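Local coordinates for protein amidase, hydantoinase/carbamoylase family (Burkholderia ambifaria, PDB 5TP4) that probably hydrolyses N-carbamoyl-L-amino acids, using two zinc ions per subunit in an M20-type fold, at residues L12-D16 with T405-N410. Sequence-based numbering, arbitrary orientation.
Sequences LLEID and TNVLLN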
loop_
_atom_site.group_PDB
_atom_site.type_symbol
_atom_site.label_atom_id
_atom_site.label_comp_id
_atom_site.label_asym_id
_atom_site.label_seq_id
_atom_site.Cartn_x
_atom_site.Cartn_y
_atom_site.Cartn_z
ATOM N N LEU B 12 17.799 -51.363 6.640
ATOM C CA LEU B 12 16.510 -50.675 6.461
ATOM C C LEU B 12 15.671 -50.742 7.738
ATOM O O LEU B 12 14.481 -51.079 7.721
ATOM C CB LEU B 12 15.738 -51.241 5.266
ATOM C CG LEU B 12 16.380 -51.080 3.879
ATOM C CD1 LEU B 12 15.424 -51.518 2.778
ATOM C CD2 LEU B 12 16.868 -49.639 3.661
ATOM N N LEU B 13 16.314 -50.444 8.861
ATOM C CA LEU B 13 15.585 -50.329 10.115
ATOM C C LEU B 13 14.532 -49.238 9.984
ATOM O O LEU B 13 14.850 -48.112 9.590
ATOM C CB LEU B 13 16.559 -49.986 11.248
ATOM C CG LEU B 13 15.970 -49.897 12.650
ATOM C CD1 LEU B 13 15.526 -51.278 13.130
ATOM C CD2 LEU B 13 17.016 -49.295 13.592
ATOM N N GLU B 14 13.271 -49.563 10.323
ATOM C CA GLU B 14 12.157 -48.637 10.159
ATOM C C GLU B 14 11.513 -48.286 11.495
ATOM O O GLU B 14 11.573 -49.058 12.460
ATOM C CB GLU B 14 11.083 -49.230 9.256
ATOM C CG GLU B 14 11.546 -49.430 7.850
ATOM C CD GLU B 14 10.427 -49.847 6.920
ATOM O OE1 GLU B 14 9.282 -50.000 7.391
ATOM O OE2 GLU B 14 10.703 -50.013 5.712
ATOM N N ILE B 15 10.867 -47.114 11.535
ATOM C CA ILE B 15 10.104 -46.705 12.717
ATOM C C ILE B 15 8.697 -47.296 12.731
ATOM O O ILE B 15 8.272 -47.999 11.796
ATOM C CB ILE B 15 10.006 -45.176 12.808
ATOM C CG1 ILE B 15 9.162 -44.644 11.633
ATOM C CG2 ILE B 15 11.436 -44.577 12.853
ATOM C CD1 ILE B 15 8.374 -43.388 11.997
ATOM N N ASP B 16 7.961 -46.994 13.799
ATOM C CA ASP B 16 6.541 -47.319 13.912
ATOM C C ASP B 16 5.787 -46.071 13.472
ATOM O O ASP B 16 5.581 -45.149 14.257
ATOM C CB ASP B 16 6.196 -47.723 15.341
ATOM C CG ASP B 16 4.763 -48.217 15.480
ATOM O OD1 ASP B 16 3.875 -47.814 14.679
ATOM O OD2 ASP B 16 4.524 -48.995 16.413
ATOM N N THR B 405 11.057 -39.842 8.837
ATOM C CA THR B 405 11.631 -40.299 10.098
ATOM C C THR B 405 12.501 -41.543 9.910
ATOM O O THR B 405 13.500 -41.705 10.625
ATOM C CB THR B 405 10.529 -40.537 11.115
ATOM O OG1 THR B 405 9.667 -39.397 11.118
ATOM C CG2 THR B 405 11.080 -40.700 12.541
ATOM N N ASN B 406 12.156 -42.421 8.968
ATOM C CA ASN B 406 13.069 -43.510 8.607
ATOM C C ASN B 406 14.415 -42.968 8.148
ATOM O O ASN B 406 15.468 -43.528 8.489
ATOM C CB ASN B 406 12.465 -44.388 7.520
ATOM C CG ASN B 406 11.357 -45.274 8.051
ATOM O OD1 ASN B 406 11.281 -45.545 9.259
ATOM N ND2 ASN B 406 10.510 -45.766 7.145
ATOM N N VAL B 407 14.402 -41.883 7.365
ATOM C CA VAL B 407 15.659 -41.284 6.917
ATOM C C VAL B 407 16.395 -40.666 8.096
ATOM O O VAL B 407 17.611 -40.852 8.258
ATOM C CB VAL B 407 15.396 -40.247 5.810
ATOM C CG1 VAL B 407 16.656 -39.396 5.565
ATOM C CG2 VAL B 407 14.983 -40.970 4.513
ATOM N N LEU B 408 15.674 -39.925 8.945
ATOM C CA LEU B 408 16.293 -39.335 10.130
ATOM C C LEU B 408 16.932 -40.408 10.991
ATOM O O LEU B 408 18.078 -40.276 11.436
ATOM C CB LEU B 408 15.247 -38.573 10.940
ATOM C CG LEU B 408 15.750 -37.930 12.257
ATOM C CD1 LEU B 408 16.746 -36.790 11.891
ATOM C CD2 LEU B 408 14.577 -37.405 13.069
ATOM N N LEU B 409 16.196 -41.491 11.225
ATOM C CA LEU B 409 16.691 -42.567 12.074
ATOM C C LEU B 409 17.997 -43.117 11.547
ATOM O O LEU B 409 18.933 -43.376 12.313
ATOM C CB LEU B 409 15.645 -43.688 12.124
ATOM C CG LEU B 409 16.082 -45.053 12.646
ATOM C CD1 LEU B 409 16.358 -44.994 14.169
ATOM C CD2 LEU B 409 14.964 -46.074 12.345
ATOM N N ASN B 410 18.057 -43.375 10.240
ATOM C CA ASN B 410 19.218 -44.084 9.736
ATOM C C ASN B 410 20.397 -43.148 9.526
ATOM O O ASN B 410 21.547 -43.590 9.635
ATOM C CB ASN B 410 18.858 -44.841 8.458
ATOM C CG ASN B 410 18.178 -46.152 8.764
ATOM O OD1 ASN B 410 18.848 -47.160 8.954
ATOM N ND2 ASN B 410 16.827 -46.135 8.889
HETATM O O HOH W 1 8.154 -47.637 8.172
#
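Leu13, Glu14 and Ile15, in an extended loop leading into helix 17-28, run beside helix 398-416, with the CA of Glu14 5.4 Å from the CA of Asn406. Within the zinc-binding domain of this M20-type fold, the contact packs the segment before helix 17-28 against the last long helix, 398-416. Two asparagines one helical turn apart serve the loop's backbone, because an amide side chain can both accept and donate. Asn406 accepts: Ile15 N points almost straight at its OD1 (2.8 Å, N-H...O 169°). Its ND2 is left for Tyr355 and for a water that donates to Glu14 OE1, a carboxylate suited to this more open side. Asn410 donates, and Leu13 O receives its ND2 at 2.9 Å, in the plane of both the carbonyl and the amide. Asn410 OD1 is hydrogen-bonded to His7 NE2.

Beside these bonds, the branched side chains of Leu13, Ile15 and Leu409 pack together through their methyl groups. Leu409 CD2 is wedged between Leu13 CG and Ile15 CG2, 3.9 Å from the latter. With CG1 of Ile15 set between its backbone N and carbonyl carbon (chi1 66°), CD1 reaches Thr405 CB at 3.7 Å, while Thr405 OG1 turns to Val401 O and Tyr106. Ile15 also packs on Leu20 and helix 105-121. Asn410 ND2 makes a second bond, to Asn406 O at 3.0 Å, on the face of that carbonyl opposite to Asn410 N; two carbonyl acceptors for ND2 fit the amide's orientation.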